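Local coordinates for protein nicotinate-nucleotide pyrophosphorylase (Ehrlichia chaffeensis, PDB 3L0G) that probably catalyses transfer of a phosphoribosyl group to quinolinate with loss of carbon dioxide, yielding nicotinate mononucleotide for NAD+ biosynthesis, at residues K251-V256 with V273-I278; I212-I217 with D229-D234; T143-R148 with N267-G272. All blocks are in the same frame, centred on the assembly; numbering follows the deposited sequence.

How the contacts relate
Read from the N terminus, 143-148 comes first and supplies an edge strand of the six-stranded parallel sheet. Contact 2 opens and closes next, 212-217 meeting 229-234 after a single helix, and so falls wholly within the long loop that contact 3 will close. Segment 251-256 follows and opens contact 1; before its partner is reached, 267-272 returns to 143-148 and completes contact 3. Segment 273-278 then completes contact 1, so contacts 1 and 3 cross. Strands 253-257 and 230-234 are neighbours and join contacts 1 and 2, whereas strand 146-148 pairs with strand 275-277. Together the contacts tie five adjacent strands and one crossover helix of the C-terminal domain.

Contact 1: K251-V256 with V273-I278; sequences KSVLEV and VDYISI. With EDO (1,2-ethanediol), chain I.
Glu255 and Val256 pair in parallel with Tyr275 and Ile276, and backbone hydrogen bonds make up most of the polar contact. Val256 gives its N-H to Tyr275 O (3.0 Å) and receives Ser277 N on its own O. One step earlier, Leu254 O is gripped twice, by Asp274 N at 2.8 Å and by Tyr275 N at 3.3 Å.

Asp274 extends this pairing with its side chain. With CG set beside its own backbone N (chi1 -58°), OD2 turns its anti lone pair to Leu254 N, 2.9 Å away, in a nearly straight bond of 165°. A water bridges the same OD2 and Ser252 O, donating to both.

Among the polar side chains, the extended Glu255 chain crosses Tyr275 at a slant, its carboxylate plane 66° from the ring and its CG 3.8 Å from Tyr275 CB. OE2 is held in a salt bridge by Arg148, which also makes a cation-pi contact with Tyr275 and so ties carboxylate and ring together. OE1 accepts from O2 of a bound ethanediol and faces Ser277 OG, but that last separation is implausibly short and its detail doubtful.

The apolar contacts divide between the two faces. Beside Glu255, Val253 CG1 meets the edge of the Tyr275 ring, in its plane, 3.6 Å from CE2. On the face carrying Val256 and Ile276, Val256 CG2 packs against Val273 CG1 at 3.8 Å, and helices 238-248 and 262-269 lie over this side. The face of Glu255, Tyr275 and Ser277, where the ethanediol (probably from the crystallisation liquor) is bound, is consistent with the substrate side of the open alpha/beta barrel of quinolinate phosphoribosyltransferases, its strands joined here through a beta-alpha-beta crossover.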
loop_
_atom_site.group_PDB
_atom_site.type_symbol
_atom_site.label_atom_id
_atom_site.label_comp_id
_atom_site.label_asym_id
_atom_site.label_seq_id
_atom_site.Cartn_x
_atom_site.Cartn_y
_atom_site.Cartn_z
ATOM N N LYS C 251 35.733 23.328 5.824
ATOM C CA LYS C 251 34.959 23.611 7.051
ATOM C C LYS C 251 33.492 23.200 6.935
ATOM O O LYS C 251 32.786 23.129 7.931
ATOM C CB LYS C 251 35.024 25.102 7.400
ATOM C CG LYS C 251 36.447 25.638 7.606
ATOM C CD LYS C 251 36.476 27.105 8.060
ATOM C CE LYS C 251 35.898 28.098 7.011
ATOM N NZ LYS C 251 34.946 29.061 7.687
ATOM N N SER C 252 33.026 22.954 5.713
ATOM C CA SER C 252 31.718 22.362 5.511
ATOM C C SER C 252 31.833 21.308 4.415
ATOM O O SER C 252 32.745 21.334 3.608
ATOM C CB SER C 252 30.681 23.470 5.202
ATOM O OG SER C 252 29.519 22.980 4.576
ATOM N N VAL C 253 30.925 20.339 4.438
ATOM C CA VAL C 253 30.786 19.415 3.337
ATOM C C VAL C 253 30.317 20.264 2.137
ATOM O O VAL C 253 29.583 21.230 2.319
ATOM C CB VAL C 253 29.792 18.270 3.699
ATOM C CG1 VAL C 253 29.315 17.527 2.453
ATOM C CG2 VAL C 253 30.453 17.286 4.748
ATOM N N LEU C 254 30.790 19.945 0.940
ATOM C CA LEU C 254 30.370 20.643 -0.299
ATOM C C LEU C 254 29.863 19.659 -1.303
ATOM O O LEU C 254 30.569 18.705 -1.664
ATOM C CB LEU C 254 31.552 21.389 -0.959
ATOM C CG LEU C 254 31.752 22.872 -0.713
ATOM C CD1 LEU C 254 32.970 23.393 -1.508
ATOM C CD2 LEU C 254 30.463 23.622 -1.088
ATOM N N GLU C 255 28.674 19.939 -1.823
ATOM C CA GLU C 255 28.026 19.079 -2.794
ATOM C C GLU C 255 27.669 19.939 -3.988
ATOM O O GLU C 255 27.173 21.044 -3.794
ATOM C CB GLU C 255 26.753 18.510 -2.183
ATOM C CG GLU C 255 25.891 17.751 -3.127
ATOM C CD GLU C 255 24.872 16.886 -2.394
ATOM O OE1 GLU C 255 23.742 16.794 -2.888
ATOM O OE2 GLU C 255 25.208 16.317 -1.332
ATOM N N VAL C 256 27.914 19.446 -5.194
ATOM C CA VAL C 256 27.462 20.117 -6.415
ATOM C C VAL C 256 26.215 19.381 -6.851
ATOM O O VAL C 256 26.227 18.151 -6.937
ATOM C CB VAL C 256 28.526 20.072 -7.542
ATOM C CG1 VAL C 256 27.958 20.608 -8.883
ATOM C CG2 VAL C 256 29.802 20.857 -7.140
ATOM N N VAL C 273 35.238 18.973 -4.273
ATOM C CA VAL C 273 33.942 18.839 -3.618
ATOM C C VAL C 273 33.814 17.398 -3.065
ATOM O O VAL C 273 34.586 16.523 -3.446
ATOM C CB VAL C 273 32.803 19.229 -4.596
ATOM C CG1 VAL C 273 32.905 20.735 -4.943
ATOM C CG2 VAL C 273 32.802 18.356 -5.868
ATOM N N ASP C 274 32.882 17.166 -2.158
ATOM C CA ASP C 274 32.682 15.842 -1.540
ATOM C C ASP C 274 31.652 14.971 -2.255
ATOM O O ASP C 274 31.806 13.750 -2.347
ATOM C CB ASP C 274 32.236 16.010 -0.087
ATOM C CG ASP C 274 33.240 16.818 0.735
ATOM O OD1 ASP C 274 34.372 16.349 0.897
ATOM O OD2 ASP C 274 32.910 17.937 1.186
ATOM N N TYR C 275 30.605 15.613 -2.755
ATOM C CA TYR C 275 29.487 14.911 -3.360
ATOM C C TYR C 275 29.092 15.592 -4.661
ATOM O O TYR C 275 29.243 16.806 -4.799
ATOM C CB TYR C 275 28.298 14.927 -2.405
ATOM C CG TYR C 275 28.546 14.183 -1.098
ATOM C CD1 TYR C 275 28.528 12.795 -1.070
ATOM C CD2 TYR C 275 28.788 14.856 0.089
ATOM C CE1 TYR C 275 28.719 12.098 0.080
ATOM C CE2 TYR C 275 29.014 14.140 1.293
ATOM C CZ TYR C 275 28.966 12.764 1.264
ATOM O OH TYR C 275 29.181 12.003 2.382
ATOM N N ILE C 276 28.576 14.806 -5.602
ATOM C CA ILE C 276 27.821 15.364 -6.723
ATOM C C ILE C 276 26.452 14.668 -6.800
ATOM O O ILE C 276 26.372 13.439 -6.990
ATOM C CB ILE C 276 28.588 15.256 -8.057
ATOM C CG1 ILE C 276 29.915 16.034 -7.956
ATOM C CG2 ILE C 276 27.732 15.815 -9.235
ATOM C CD1 ILE C 276 30.957 15.610 -9.003
ATOM N N SER C 277 25.398 15.481 -6.652
ATOM C CA SER C 277 23.994 15.077 -6.739
ATOM C C SER C 277 23.497 15.274 -8.164
ATOM O O SER C 277 23.647 16.363 -8.687
ATOM C CB SER C 277 23.137 15.972 -5.839
ATOM O OG SER C 277 22.923 15.392 -4.580
ATOM N N ILE C 278 22.868 14.264 -8.767
ATOM C CA ILE C 278 22.498 14.325 -10.171
ATOM C C ILE C 278 21.030 13.912 -10.358
ATOM O O ILE C 278 20.681 12.773 -10.116
ATOM C CB ILE C 278 23.401 13.404 -11.034
ATOM C CG1 ILE C 278 24.872 13.715 -10.796
ATOM C CG2 ILE C 278 23.071 13.589 -12.511
ATOM C CD1 ILE C 278 25.806 12.757 -11.506
HETATM C C1 EDO I . 20.613 17.019 -2.664
HETATM O O1 EDO I . 19.798 16.149 -3.439
HETATM C C2 EDO I . 21.062 16.324 -1.376
HETATM O O2 EDO I . 22.129 15.380 -1.593
HETATM O O HOH W 1 34.473 19.946 1.980
#

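Contact 2: I212-I217 with D229-D234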
loop_
_atom_site.group_PDB
_atom_site.type_symbol
_atom_site.label_atom_id
_atom_site.label_comp_id
_atom_site.label_asym_id
_atom_site.label_seq_id
_atom_site.Cartn_x
_atom_site.Cartn_y
_atom_site.Cartn_z
ATOM N N ILE C 212 22.306 23.401 3.296
ATOM C CA ILE C 212 21.643 24.545 2.666
ATOM C C ILE C 212 22.069 24.715 1.207
ATOM O O ILE C 212 23.245 24.578 0.878
ATOM C CB ILE C 212 21.885 25.830 3.468
ATOM C CG1 ILE C 212 21.142 27.038 2.839
ATOM C CG2 ILE C 212 23.383 26.095 3.608
ATOM C CD1 ILE C 212 21.077 28.317 3.772
ATOM N N GLU C 213 21.119 24.977 0.318
ATOM C CA GLU C 213 21.493 25.238 -1.070
ATOM C C GLU C 213 21.757 26.714 -1.380
ATOM O O GLU C 213 20.995 27.625 -1.006
ATOM C CB GLU C 213 20.555 24.595 -2.084
ATOM C CG GLU C 213 19.123 24.735 -1.858
ATOM C CD GLU C 213 18.288 24.309 -3.082
ATOM O OE1 GLU C 213 17.485 25.156 -3.570
ATOM O OE2 GLU C 213 18.463 23.139 -3.542
ATOM N N CYS C 214 22.878 26.922 -2.050
ATOM C CA CYS C 214 23.369 28.230 -2.420
ATOM C C CYS C 214 23.493 28.305 -3.940
ATOM O O CYS C 214 23.936 27.344 -4.579
ATOM C CB CYS C 214 24.738 28.418 -1.788
ATOM S SG CYS C 214 24.781 28.360 0.041
ATOM N N ASP C 215 23.124 29.427 -4.534
ATOM C CA ASP C 215 23.405 29.617 -5.949
ATOM C C ASP C 215 24.349 30.750 -6.290
ATOM O O ASP C 215 24.521 31.046 -7.453
ATOM C CB ASP C 215 22.136 29.647 -6.806
ATOM C CG ASP C 215 21.176 30.691 -6.397
ATOM O OD1 ASP C 215 21.575 31.632 -5.671
ATOM O OD2 ASP C 215 19.992 30.557 -6.806
ATOM N N ASN C 216 25.007 31.342 -5.291
ATOM C CA ASN C 216 26.144 32.223 -5.570
ATOM C C ASN C 216 27.115 32.240 -4.419
ATOM O O ASN C 216 26.869 31.623 -3.369
ATOM C CB ASN C 216 25.674 33.638 -5.945
ATOM C CG ASN C 216 24.928 34.323 -4.814
ATOM O OD1 ASN C 216 25.305 34.207 -3.658
ATOM N ND2 ASN C 216 23.862 35.024 -5.147
ATOM N N ILE C 217 28.234 32.934 -4.599
ATOM C CA ILE C 217 29.304 32.888 -3.619
ATOM C C ILE C 217 28.915 33.628 -2.322
ATOM O O ILE C 217 29.290 33.216 -1.196
ATOM C CB ILE C 217 30.600 33.467 -4.232
ATOM C CG1 ILE C 217 31.231 32.419 -5.165
ATOM C CG2 ILE C 217 31.576 33.952 -3.151
ATOM C CD1 ILE C 217 31.696 31.155 -4.491
ATOM N N ASP C 229 26.593 22.509 8.237
ATOM C CA ASP C 229 27.352 21.265 8.126
ATOM C C ASP C 229 27.625 20.960 6.661
ATOM O O ASP C 229 28.630 20.337 6.331
ATOM C CB ASP C 229 26.579 20.128 8.813
ATOM C CG ASP C 229 26.350 20.401 10.291
ATOM O OD1 ASP C 229 27.322 20.241 11.059
ATOM O OD2 ASP C 229 25.228 20.781 10.670
ATOM N N MET C 230 26.763 21.455 5.780
ATOM C CA MET C 230 26.778 21.054 4.380
ATOM C C MET C 230 26.203 22.149 3.520
ATOM O O MET C 230 25.168 22.735 3.840
ATOM C CB MET C 230 25.964 19.767 4.197
ATOM C CG MET C 230 25.717 19.313 2.739
ATOM S SD MET C 230 24.985 17.656 2.735
ATOM C CE MET C 230 23.715 17.840 1.442
ATOM N N ILE C 231 26.913 22.428 2.438
ATOM C CA ILE C 231 26.541 23.465 1.481
ATOM C C ILE C 231 26.405 22.821 0.102
ATOM O O ILE C 231 27.292 22.126 -0.373
ATOM C CB ILE C 231 27.584 24.591 1.446
ATOM C CG1 ILE C 231 27.562 25.384 2.747
ATOM C CG2 ILE C 231 27.305 25.534 0.279
ATOM C CD1 ILE C 231 28.709 26.422 2.848
ATOM N N LEU C 232 25.267 23.052 -0.522
ATOM C CA LEU C 232 24.978 22.566 -1.850
ATOM C C LEU C 232 25.176 23.713 -2.838
ATOM O O LEU C 232 24.689 24.827 -2.615
ATOM C CB LEU C 232 23.536 22.061 -1.875
ATOM C CG LEU C 232 23.061 21.241 -3.057
ATOM C CD1 LEU C 232 22.039 20.190 -2.589
ATOM C CD2 LEU C 232 22.450 22.173 -4.133
ATOM N N LEU C 233 25.918 23.452 -3.905
ATOM C CA LEU C 233 26.157 24.451 -4.950
ATOM C C LEU C 233 25.196 24.153 -6.127
ATOM O O LEU C 233 25.324 23.123 -6.804
ATOM C CB LEU C 233 27.625 24.429 -5.370
ATOM C CG LEU C 233 28.683 24.557 -4.246
ATOM C CD1 LEU C 233 30.124 24.350 -4.775
ATOM C CD2 LEU C 233 28.598 25.918 -3.534
ATOM N N ASP C 234 24.200 25.019 -6.319
ATOM C CA ASP C 234 23.105 24.754 -7.278
ATOM C C ASP C 234 23.369 25.541 -8.569
ATOM O O ASP C 234 23.391 26.757 -8.559
ATOM C CB ASP C 234 21.754 25.134 -6.659
ATOM C CG ASP C 234 20.542 24.634 -7.472
ATOM O OD1 ASP C 234 20.548 23.461 -7.941
ATOM O OD2 ASP C 234 19.557 25.414 -7.610
#
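Ile212, Glu213 and Cys214 run parallel to Ile231, Leu232 and Leu233, the two short strand axes 34° apart and 4.6 Å from each other at closest approach. Four backbone hydrogen bonds hold them. Ile212 N donates to Met230 O and Ile212 O accepts from Leu232 N (2.9 Å); Cys214 repeats the pattern, its N bonding to Leu232 O at 2.8 Å and its O receiving Asp234 N.

Glu213 and Leu232 project on one face, side by side and pointing the same way, with Glu213 CB 3.7 Å from Leu232 CD2. The Glu213 CG sits between its backbone N and carbonyl carbon (chi1 46°), and the chain then extends to a carboxylate whose OE1 takes a hydrogen bond from Asp185 N. Glu213 OE1 also lies 4.5 Å from Asp234 OD2.

Helix 217-225 links the two strands as the crossover of a beta-alpha-beta unit in the barrel-like C-terminal domain, and Ile212, Cys214 and Leu233, on the other face, pack against it. Cys214 SG, set beside its own backbone N (chi1 -61°), reaches across to Ile231 CG2 at 3.8 Å, a diagonal contact bringing sulfur onto a methyl branch. Ile212 CG2 approaches Ile231 CG1 more loosely, at 4.3 Å. Both Ile212 and Cys214 touch Ser223 of the helix, and Leu233 meets Val220.

Past the strand, Asp215 CB rests 3.6 Å from Asp234 O. The next residue, Asn216, is the N-cap of helix 217-225, where its OD1 accepts from Gln219 N.

Contact 3: T143-R148 with N267-G272; sequences TKVKIR and NIALTG
Thr143 lies over Ala269 and Leu270, near the C-terminal end of helix 262-269, in the type I turn from Ala269 to Gly272. Its CB stands 4.2 Å from Ala269 CB, and both branches beyond it press on that methyl. OG1, between the backbone N and the carbonyl carbon (chi1 73°), comes within 3.7 Å of Ala269 CB while accepting a hydrogen bond from Val145 N at 3.2 Å, which makes an ST turn; it is also hydrogen-bonded to Val140 O, so this hydroxyl is fixed by two backbone groups. CG2, the other tip, meets Leu270 CD2 at 3.8 Å, the two side chains crossing at about a right angle.

Val145 CG2 touches the same Ala269 CB beside Thr143 OG1, also at 3.7 Å, and its side chain reaches Ile276 of the neighbouring strand. Farther out, Lys144 NZ makes a weak hydrogen bond to Gly272 O (3.4 Å), its stronger partner being Asp274, in a salt bridge.

With Val145 CA 6.1 Å from Ala269 CA, the loop entering edge strand 146-148 packs on the C-terminal end of the helix in the 253-257/262-269/275-277 beta-alpha-beta unit, at the edge of the alpha/beta barrel.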
loop_
_atom_site.group_PDB
_atom_site.type_symbol
_atom_site.label_atom_id
_atom_site.label_comp_id
_atom_site.label_asym_id
_atom_site.label_seq_id
_atom_site.Cartn_x
_atom_site.Cartn_y
_atom_site.Cartn_z
ATOM N N THR C 143 38.915 10.028 -7.261
ATOM C CA THR C 143 38.647 11.246 -6.484
ATOM C C THR C 143 37.901 10.814 -5.230
ATOM O O THR C 143 37.457 9.663 -5.123
ATOM C CB THR C 143 37.774 12.274 -7.259
ATOM O OG1 THR C 143 36.414 11.814 -7.340
ATOM C CG2 THR C 143 38.318 12.515 -8.659
ATOM N N LYS C 144 37.711 11.721 -4.288
ATOM C CA LYS C 144 36.966 11.378 -3.068
ATOM C C LYS C 144 35.466 11.475 -3.260
ATOM O O LYS C 144 34.717 11.226 -2.326
ATOM C CB LYS C 144 37.362 12.285 -1.902
ATOM C CG LYS C 144 37.044 13.777 -2.124
ATOM C CD LYS C 144 37.496 14.591 -0.897
ATOM C CE LYS C 144 37.623 16.074 -1.190
ATOM N NZ LYS C 144 37.264 16.849 0.042
ATOM N N VAL C 145 35.018 11.810 -4.464
ATOM C CA VAL C 145 33.613 12.136 -4.667
ATOM C C VAL C 145 32.684 10.913 -4.619
ATOM O O VAL C 145 33.007 9.848 -5.152
ATOM C CB VAL C 145 33.420 12.899 -5.976
ATOM C CG1 VAL C 145 31.954 13.095 -6.261
ATOM C CG2 VAL C 145 34.135 14.237 -5.892
ATOM N N LYS C 146 31.546 11.078 -3.960
ATOM C CA LYS C 146 30.434 10.120 -4.074
ATOM C C LYS C 146 29.305 10.718 -4.917
ATOM O O LYS C 146 28.983 11.900 -4.800
ATOM C CB LYS C 146 29.913 9.733 -2.679
ATOM C CG LYS C 146 30.997 9.168 -1.720
ATOM C CD LYS C 146 31.547 7.862 -2.276
ATOM C CE LYS C 146 32.582 7.233 -1.384
ATOM N NZ LYS C 146 32.987 5.906 -1.938
ATOM N N ILE C 147 28.707 9.906 -5.776
ATOM C CA ILE C 147 27.539 10.321 -6.559
ATOM C C ILE C 147 26.279 10.150 -5.688
ATOM O O ILE C 147 26.092 9.086 -5.079
ATOM C CB ILE C 147 27.412 9.469 -7.852
ATOM C CG1 ILE C 147 28.669 9.648 -8.758
ATOM C CG2 ILE C 147 26.132 9.802 -8.585
ATOM C CD1 ILE C 147 29.066 11.149 -9.082
ATOM N N ARG C 148 25.447 11.200 -5.600
ATOM C CA ARG C 148 24.197 11.143 -4.835
ATOM C C ARG C 148 22.951 11.287 -5.669
ATOM O O ARG C 148 22.957 11.947 -6.719
ATOM C CB ARG C 148 24.145 12.169 -3.714
ATOM C CG ARG C 148 25.208 11.841 -2.660
ATOM C CD ARG C 148 24.805 11.939 -1.233
ATOM N NE ARG C 148 24.823 13.295 -0.761
ATOM C CZ ARG C 148 25.176 13.695 0.463
ATOM N NH1 ARG C 148 25.602 12.853 1.394
ATOM N NH2 ARG C 148 25.106 14.987 0.747
ATOM N N ASN C 267 35.623 16.664 -14.313
ATOM C CA ASN C 267 36.135 18.014 -14.081
ATOM C C ASN C 267 35.595 18.604 -12.788
ATOM O O ASN C 267 36.336 19.225 -12.032
ATOM C CB ASN C 267 35.758 18.952 -15.232
ATOM C CG ASN C 267 36.551 18.696 -16.490
ATOM O OD1 ASN C 267 36.022 18.867 -17.600
ATOM N ND2 ASN C 267 37.823 18.297 -16.342
ATOM N N ILE C 268 34.301 18.408 -12.549
ATOM C CA ILE C 268 33.679 18.870 -11.313
ATOM C C ILE C 268 34.306 18.126 -10.135
ATOM O O ILE C 268 34.632 18.750 -9.120
ATOM C CB ILE C 268 32.148 18.724 -11.347
ATOM C CG1 ILE C 268 31.570 19.684 -12.411
ATOM C CG2 ILE C 268 31.527 18.998 -9.952
ATOM C CD1 ILE C 268 30.093 19.605 -12.568
ATOM N N ALA C 269 34.527 16.815 -10.281
ATOM C CA ALA C 269 35.042 16.008 -9.171
ATOM C C ALA C 269 36.439 16.450 -8.726
ATOM O O ALA C 269 36.737 16.409 -7.550
ATOM C CB ALA C 269 35.023 14.517 -9.502
ATOM N N LEU C 270 37.276 16.876 -9.668
ATOM C CA LEU C 270 38.663 17.262 -9.362
ATOM C C LEU C 270 38.798 18.621 -8.659
ATOM O O LEU C 270 39.893 18.967 -8.241
ATOM C CB LEU C 270 39.523 17.276 -10.633
ATOM C CG LEU C 270 39.680 15.960 -11.392
ATOM C CD1 LEU C 270 40.281 16.252 -12.772
ATOM C CD2 LEU C 270 40.525 14.965 -10.598
ATOM N N THR C 271 37.708 19.394 -8.568
ATOM C CA THR C 271 37.713 20.669 -7.847
ATOM C C THR C 271 37.911 20.441 -6.342
ATOM O O THR C 271 38.418 21.319 -5.655
ATOM C CB THR C 271 36.400 21.482 -8.045
ATOM O OG1 THR C 271 35.293 20.757 -7.499
ATOM C CG2 THR C 271 36.143 21.793 -9.516
ATOM N N GLY C 272 37.529 19.264 -5.835
ATOM C CA GLY C 272 37.674 18.943 -4.391
ATOM C C GLY C 272 36.370 18.997 -3.575
ATOM O O GLY C 272 36.388 19.058 -2.329
#